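Local coordinates for putative uncharacterized protein (Chaetomium thermophilum, PDB 4XRI) that belongs to the importin beta family of nuclear transport receptors, carries cargo proteins into the nucleus and probably binds a small GTPase, at residues I230-V233 / V234-T238; R244-Q247 / G248-C252; A814-G817 / V818-D821. The protein carries 2 engineered substitutions. All coordinates share one frame; numbering follows the deposited sequence.

Interaction 1 of 3, residues I230-V233 / V234-T238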
loop_
_atom_site.group_PDB
_atom_site.type_symbol
_atom_site.label_atom_id
_atom_site.label_comp_id
_atom_site.label_asym_id
_atom_site.label_seq_id
_atom_site.Cartn_x
_atom_site.Cartn_y
_atom_site.Cartn_z
ATOM N N ILE A 230 -3.777 3.803 34.533
ATOM C CA ILE A 230 -2.901 4.095 33.408
ATOM C C ILE A 230 -3.099 5.511 32.873
ATOM O O ILE A 230 -2.132 6.228 32.626
ATOM C CB ILE A 230 -3.127 3.086 32.271
ATOM C CG1 ILE A 230 -2.734 1.686 32.740
ATOM C CG2 ILE A 230 -2.347 3.485 31.033
ATOM C CD1 ILE A 230 -3.199 0.579 31.822
ATOM N N MET A 231 -4.354 5.917 32.710
ATOM C CA MET A 231 -4.655 7.233 32.158
ATOM C C MET A 231 -4.168 8.360 33.067
ATOM O O MET A 231 -3.731 9.407 32.586
ATOM C CB MET A 231 -6.158 7.380 31.902
ATOM C CG MET A 231 -6.688 6.466 30.800
ATOM S SD MET A 231 -5.776 6.641 29.254
ATOM C CE MET A 231 -6.258 8.293 28.765
ATOM N N GLN A 232 -4.232 8.145 34.377
ATOM C CA GLN A 232 -3.796 9.168 35.321
ATOM C C GLN A 232 -2.305 9.456 35.179
ATOM O O GLN A 232 -1.898 10.612 35.108
ATOM C CB GLN A 232 -4.119 8.755 36.759
ATOM C CG GLN A 232 -3.882 9.851 37.798
ATOM C CD GLN A 232 -2.438 9.930 38.260
ATOM O OE1 GLN A 232 -1.735 8.920 38.316
ATOM N NE2 GLN A 232 -1.986 11.136 38.583
ATOM N N VAL A 233 -1.496 8.401 35.133
ATOM C CA VAL A 233 -0.050 8.561 35.066
ATOM C C VAL A 233 0.383 9.090 33.699
ATOM O O VAL A 233 1.358 9.831 33.597
ATOM C CB VAL A 233 0.691 7.230 35.382
ATOM C CG1 VAL A 233 0.582 6.238 34.242
ATOM C CG2 VAL A 233 2.148 7.506 35.701
ATOM N N VAL A 234 -0.353 8.728 32.651
ATOM C CA VAL A 234 -0.012 9.182 31.308
ATOM C C VAL A 234 -0.296 10.675 31.171
ATOM O O VAL A 234 0.528 11.431 30.656
ATOM C CB VAL A 234 -0.791 8.412 30.220
ATOM C CG1 VAL A 234 -0.597 9.066 28.863
ATOM C CG2 VAL A 234 -0.344 6.959 30.170
ATOM N N CYS A 235 -1.469 11.089 31.640
ATOM C CA CYS A 235 -1.869 12.491 31.593
ATOM C C CYS A 235 -0.914 13.354 32.409
ATOM O O CYS A 235 -0.549 14.460 32.004
ATOM C CB CYS A 235 -3.303 12.656 32.104
ATOM S SG CYS A 235 -4.573 12.015 30.981
ATOM N N GLU A 236 -0.513 12.828 33.561
ATOM C CA GLU A 236 0.443 13.486 34.443
ATOM C C GLU A 236 1.782 13.695 33.745
ATOM O O GLU A 236 2.401 14.756 33.854
ATOM C CB GLU A 236 0.633 12.655 35.717
ATOM C CG GLU A 236 1.714 13.156 36.659
ATOM C CD GLU A 236 1.829 12.305 37.917
ATOM O OE1 GLU A 236 1.095 12.579 38.891
ATOM O OE2 GLU A 236 2.650 11.361 37.930
ATOM N N ALA A 237 2.211 12.673 33.013
ATOM C CA ALA A 237 3.513 12.670 32.362
ATOM C C ALA A 237 3.565 13.615 31.161
ATOM O O ALA A 237 4.641 14.075 30.776
ATOM C CB ALA A 237 3.878 11.256 31.936
ATOM N N THR A 238 2.406 13.911 30.576
ATOM C CA THR A 238 2.349 14.811 29.425
ATOM C C THR A 238 2.685 16.246 29.824
ATOM O O THR A 238 3.088 17.056 28.988
ATOM C CB THR A 238 0.961 14.804 28.746
ATOM O OG1 THR A 238 -0.035 15.235 29.680
ATOM C CG2 THR A 238 0.615 13.420 28.233
#
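Within alpha helix 224-238 of this HEAT-repeat protein, Ile230 and Val234 pack one turn apart. Their side chains run side by side and point the same way. Ile230 CG2 lies 4.1 Å from Val234 CG2. Val234 has CG1 opposite its backbone N (chi1 170°), which lays CG2 back over the preceding turn, 3.1 Å from Ile230 O. The same carbonyl takes the N-H of Val234, so a methyl and a backbone bond crowd one oxygen. Val233 holds CG1 between its own N and carbonyl carbon (chi1 73°). This sets CG1 4.2 Å from Val234 CG2 and continues the apolar patch. Cys235 N donates to Met231 O at 3.0 Å. Ala237 N makes the same kind of bond to Val233 O.

The polar link across this turn is weak. Gln232 bends at chi2, and its NE2 makes a weak hydrogen bond of 3.4 Å to Glu236 OE1. The amide and carboxylate planes stand nearly at right angles, 88° apart. The stronger partner of Glu236 is Lys195, which forms a salt bridge with OE1.

The buried sides of the helix meet several neighbours. Ile230, Val233 and Val234 touch Leu210 of helix 200-212. Val234 also packs on Leu253 of helix 243-260, and Ala237 on Ala249 of that helix. Met231 and Cys235 turn to helix 265-280, at Tyr267 and Leu272.

Interaction 2 of 3, residues R244-Q247 / G248-C252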
loop_
_atom_site.group_PDB
_atom_site.type_symbol
_atom_site.label_atom_id
_atom_site.label_comp_id
_atom_site.label_asym_id
_atom_site.label_seq_id
_atom_site.Cartn_x
_atom_site.Cartn_y
_atom_site.Cartn_z
ATOM N N ARG A 244 11.745 14.854 27.227
ATOM C CA ARG A 244 11.753 13.435 26.885
ATOM C C ARG A 244 10.555 12.707 27.485
ATOM O O ARG A 244 9.926 11.884 26.821
ATOM C CB ARG A 244 13.057 12.781 27.351
ATOM C CG ARG A 244 14.247 13.087 26.460
ATOM C CD ARG A 244 14.166 12.298 25.166
ATOM N NE ARG A 244 14.819 12.991 24.060
ATOM C CZ ARG A 244 14.964 12.481 22.842
ATOM N NH1 ARG A 244 15.567 13.186 21.894
ATOM N NH2 ARG A 244 14.510 11.264 22.572
ATOM N N ILE A 245 10.245 13.018 28.741
ATOM C CA ILE A 245 9.118 12.397 29.431
ATOM C C ILE A 245 7.805 12.743 28.736
ATOM O O ILE A 245 6.947 11.879 28.542
ATOM C CB ILE A 245 9.053 12.831 30.905
ATOM C CG1 ILE A 245 10.355 12.473 31.623
ATOM C CG2 ILE A 245 7.863 12.190 31.602
ATOM C CD1 ILE A 245 10.330 12.768 33.107
ATOM N N GLN A 246 7.662 14.014 28.365
ATOM C CA GLN A 246 6.515 14.478 27.593
ATOM C C GLN A 246 6.345 13.666 26.316
ATOM O O GLN A 246 5.250 13.190 26.011
ATOM C CB GLN A 246 6.661 15.961 27.235
ATOM C CG GLN A 246 6.169 16.925 28.297
ATOM C CD GLN A 246 5.866 18.299 27.725
ATOM O OE1 GLN A 246 6.744 18.964 27.179
ATOM N NE2 GLN A 246 4.614 18.722 27.836
ATOM N N GLN A 247 7.442 13.519 25.579
ATOM C CA GLN A 247 7.448 12.774 24.324
ATOM C C GLN A 247 6.982 11.337 24.509
ATOM O O GLN A 247 6.154 10.843 23.746
ATOM C CB GLN A 247 8.846 12.786 23.701
ATOM C CG GLN A 247 9.308 14.151 23.241
ATOM C CD GLN A 247 10.717 14.130 22.685
ATOM O OE1 GLN A 247 11.061 13.273 21.871
ATOM N NE2 GLN A 247 11.545 15.066 23.134
ATOM N N GLY A 248 7.526 10.672 25.523
ATOM C CA GLY A 248 7.141 9.309 25.832
ATOM C C GLY A 248 5.671 9.228 26.192
ATOM O O GLY A 248 4.969 8.301 25.787
ATOM N N ALA A 249 5.204 10.218 26.946
ATOM C CA ALA A 249 3.809 10.275 27.374
ATOM C C ALA A 249 2.847 10.408 26.197
ATOM O O ALA A 249 1.844 9.692 26.117
ATOM C CB ALA A 249 3.608 11.422 28.338
ATOM N N PHE A 250 3.158 11.322 25.284
ATOM C CA PHE A 250 2.290 11.578 24.137
ATOM C C PHE A 250 2.288 10.417 23.155
ATOM O O PHE A 250 1.268 10.117 22.536
ATOM C CB PHE A 250 2.705 12.860 23.421
ATOM C CG PHE A 250 2.089 14.096 24.001
ATOM C CD1 PHE A 250 0.750 14.371 23.797
ATOM C CD2 PHE A 250 2.843 14.978 24.755
ATOM C CE1 PHE A 250 0.171 15.503 24.327
ATOM C CE2 PHE A 250 2.270 16.116 25.290
ATOM C CZ PHE A 250 0.932 16.378 25.076
ATOM N N GLY A 251 3.435 9.763 23.022
ATOM C CA GLY A 251 3.539 8.575 22.198
ATOM C C GLY A 251 2.676 7.473 22.776
ATOM O O GLY A 251 2.002 6.746 22.050
ATOM N N CYS A 252 2.705 7.356 24.100
ATOM C CA CYS A 252 1.866 6.407 24.822
ATOM C C CYS A 252 0.391 6.724 24.592
ATOM O O CYS A 252 -0.424 5.833 24.357
ATOM C CB CYS A 252 2.194 6.445 26.318
ATOM S SG CYS A 252 1.548 5.081 27.290
#
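Gln246 and Phe250 carry the tight side of this helical turn. Gln246 O accepts the N-H of Phe250 at 2.9 Å. The same oxygen lies near the plane of the Phe250 ring, at its edge, 3.3 Å from CD2. One oxygen thus meets both the backbone donor and the ring edge of Phe250. Ala249 is just as close-set: its CB sits 3.4 Å from Ile245 O, and its N-H bonds that same oxygen. Ala249 and Phe250 are buried, and both touch Thr238 of helix 224-238. Phe250 also reaches Leu290 of helix 285-310.

The side bearing Gly248, Gly251 and Arg244 is more open. Gly248 and Gly251 are partly exposed, and here backbone bonds hold the turn. Gly248 N meets Arg244 O at 3.0 Å, with an N-H...O angle of 165°. Gly251 N meets Gln247 O at 3.0 Å. Arg244 is exposed. Gln247 extends beyond CG, and its OE1 stands 4.0 Å above the plane of the Arg244 guanidinium, over its centre. Gln247 NE2 bonds Ser243 OG, and the side chain touches Val287 and Leu290 of helix 285-310.

Consecutive i to i+4 bonds and one side packed on neighbouring helices suit 243-260 as a helix of a HEAT-repeat solenoid.

Interaction 3 of 3, residues A814-G817 / V818-D821; sequences ASMG and VIGD
Met816 and Ile819 form a local apolar contact within helix 809-825, in the C-terminal part of the all-helical importin solenoid. The two side chains lie alongside each other and point the same way. Met816 is bent at chi2 and chi3, which brings CE to 3.7 Å from Ile819 CD1. Ile819 CG1 rests 3.4 Å from Ser815 O, the carbonyl that also accepts the N-H of Ile819. Gly820 N bonds Met816 O at 3.1 Å.

A different meeting occurs at Gly817. Its carbonyl takes the N-H of Asp821 at 2.8 Å. The carboxylate of Asp821 folds back beside its own backbone N (chi1 -68°), and OD2 comes within 3.1 Å of Gly817 O. Both are acceptors, so this approach probably carries some electrostatic cost. The Asp821 side chain also touches Trp863 of helix 855-872 and Ile775 of helix 754-780. An alanine here lacks the carboxylate, and Trp863 and Ile775 would probably be left with a gap beside them.

Four helices surround this turn. Met816 and Ile819 touch helix 855-872 at Ala861 and Val868, and Met816 also meets Met843 of helix 838-849. Val818 packs on Ile794 of helix 791-802 and on Met768 of helix 754-780.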
loop_
_atom_site.group_PDB
_atom_site.type_symbol
_atom_site.label_atom_id
_atom_site.label_comp_id
_atom_site.label_asym_id
_atom_site.label_seq_id
_atom_site.Cartn_x
_atom_site.Cartn_y
_atom_site.Cartn_z
ATOM N N ALA A 814 -19.019 -13.889 -12.418
ATOM C CA ALA A 814 -18.499 -15.045 -13.144
ATOM C C ALA A 814 -19.271 -16.316 -12.805
ATOM O O ALA A 814 -19.494 -17.169 -13.666
ATOM C CB ALA A 814 -17.022 -15.235 -12.842
ATOM N N SER A 815 -19.676 -16.431 -11.544
ATOM C CA SER A 815 -20.443 -17.582 -11.078
ATOM C C SER A 815 -21.816 -17.624 -11.736
ATOM O O SER A 815 -22.254 -18.673 -12.212
ATOM C CB SER A 815 -20.591 -17.550 -9.557
ATOM O OG SER A 815 -19.325 -17.594 -8.925
ATOM N N MET A 816 -22.489 -16.476 -11.753
ATOM C CA MET A 816 -23.768 -16.339 -12.441
ATOM C C MET A 816 -23.617 -16.725 -13.905
ATOM O O MET A 816 -24.460 -17.430 -14.461
ATOM C CB MET A 816 -24.305 -14.905 -12.327
ATOM C CG MET A 816 -24.611 -14.429 -10.913
ATOM S SD MET A 816 -25.981 -15.287 -10.113
ATOM C CE MET A 816 -25.113 -16.516 -9.142
ATOM N N GLY A 817 -22.532 -16.259 -14.515
ATOM C CA GLY A 817 -22.243 -16.558 -15.904
ATOM C C GLY A 817 -22.139 -18.045 -16.170
ATOM O O GLY A 817 -22.693 -18.545 -17.145
ATOM N N VAL A 818 -21.437 -18.753 -15.291
ATOM C CA VAL A 818 -21.241 -20.191 -15.448
ATOM C C VAL A 818 -22.550 -20.958 -15.278
ATOM O O VAL A 818 -22.818 -21.911 -16.014
ATOM C CB VAL A 818 -20.185 -20.717 -14.449
ATOM C CG1 VAL A 818 -20.300 -22.224 -14.263
ATOM C CG2 VAL A 818 -18.792 -20.345 -14.936
ATOM N N ILE A 819 -23.363 -20.534 -14.316
ATOM C CA ILE A 819 -24.678 -21.130 -14.106
ATOM C C ILE A 819 -25.517 -21.037 -15.378
ATOM O O ILE A 819 -26.113 -22.019 -15.818
ATOM C CB ILE A 819 -25.423 -20.455 -12.940
ATOM C CG1 ILE A 819 -24.769 -20.826 -11.608
ATOM C CG2 ILE A 819 -26.892 -20.855 -12.944
ATOM C CD1 ILE A 819 -25.295 -20.021 -10.438
ATOM N N GLY A 820 -25.539 -19.850 -15.973
ATOM C CA GLY A 820 -26.247 -19.628 -17.220
ATOM C C GLY A 820 -25.667 -20.446 -18.359
ATOM O O GLY A 820 -26.404 -21.066 -19.123
ATOM N N ASP A 821 -24.340 -20.442 -18.472
ATOM C CA ASP A 821 -23.643 -21.217 -19.498
ATOM C C ASP A 821 -23.995 -22.695 -19.408
ATOM O O ASP A 821 -24.244 -23.344 -20.424
ATOM C CB ASP A 821 -22.126 -21.042 -19.380
ATOM C CG ASP A 821 -21.672 -19.639 -19.721
ATOM O OD1 ASP A 821 -22.406 -18.931 -20.441
ATOM O OD2 ASP A 821 -20.573 -19.247 -19.275
#

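All three contacts are local. Each joins consecutive turns of one helix, so none closes a long loop, and none crosses or encloses another. Interaction 1 comes first, on helix 224-238. Interaction 2 follows on helix 243-260, its centre about 10 Å from that of interaction 1. These two touch: Val234 CG1 packs 3.7 Å from Ala249 O, and Thr238 O has a probable, though very short, hydrogen bond with Gln246 NE2. Together they tie two successive helices in the N-terminal half. Interaction 3 lies near the C terminus, where helix 809-825 packs among helices 754-780, 791-802, 838-849 and 855-872. Its centre is about 58 Å from that of interaction 2.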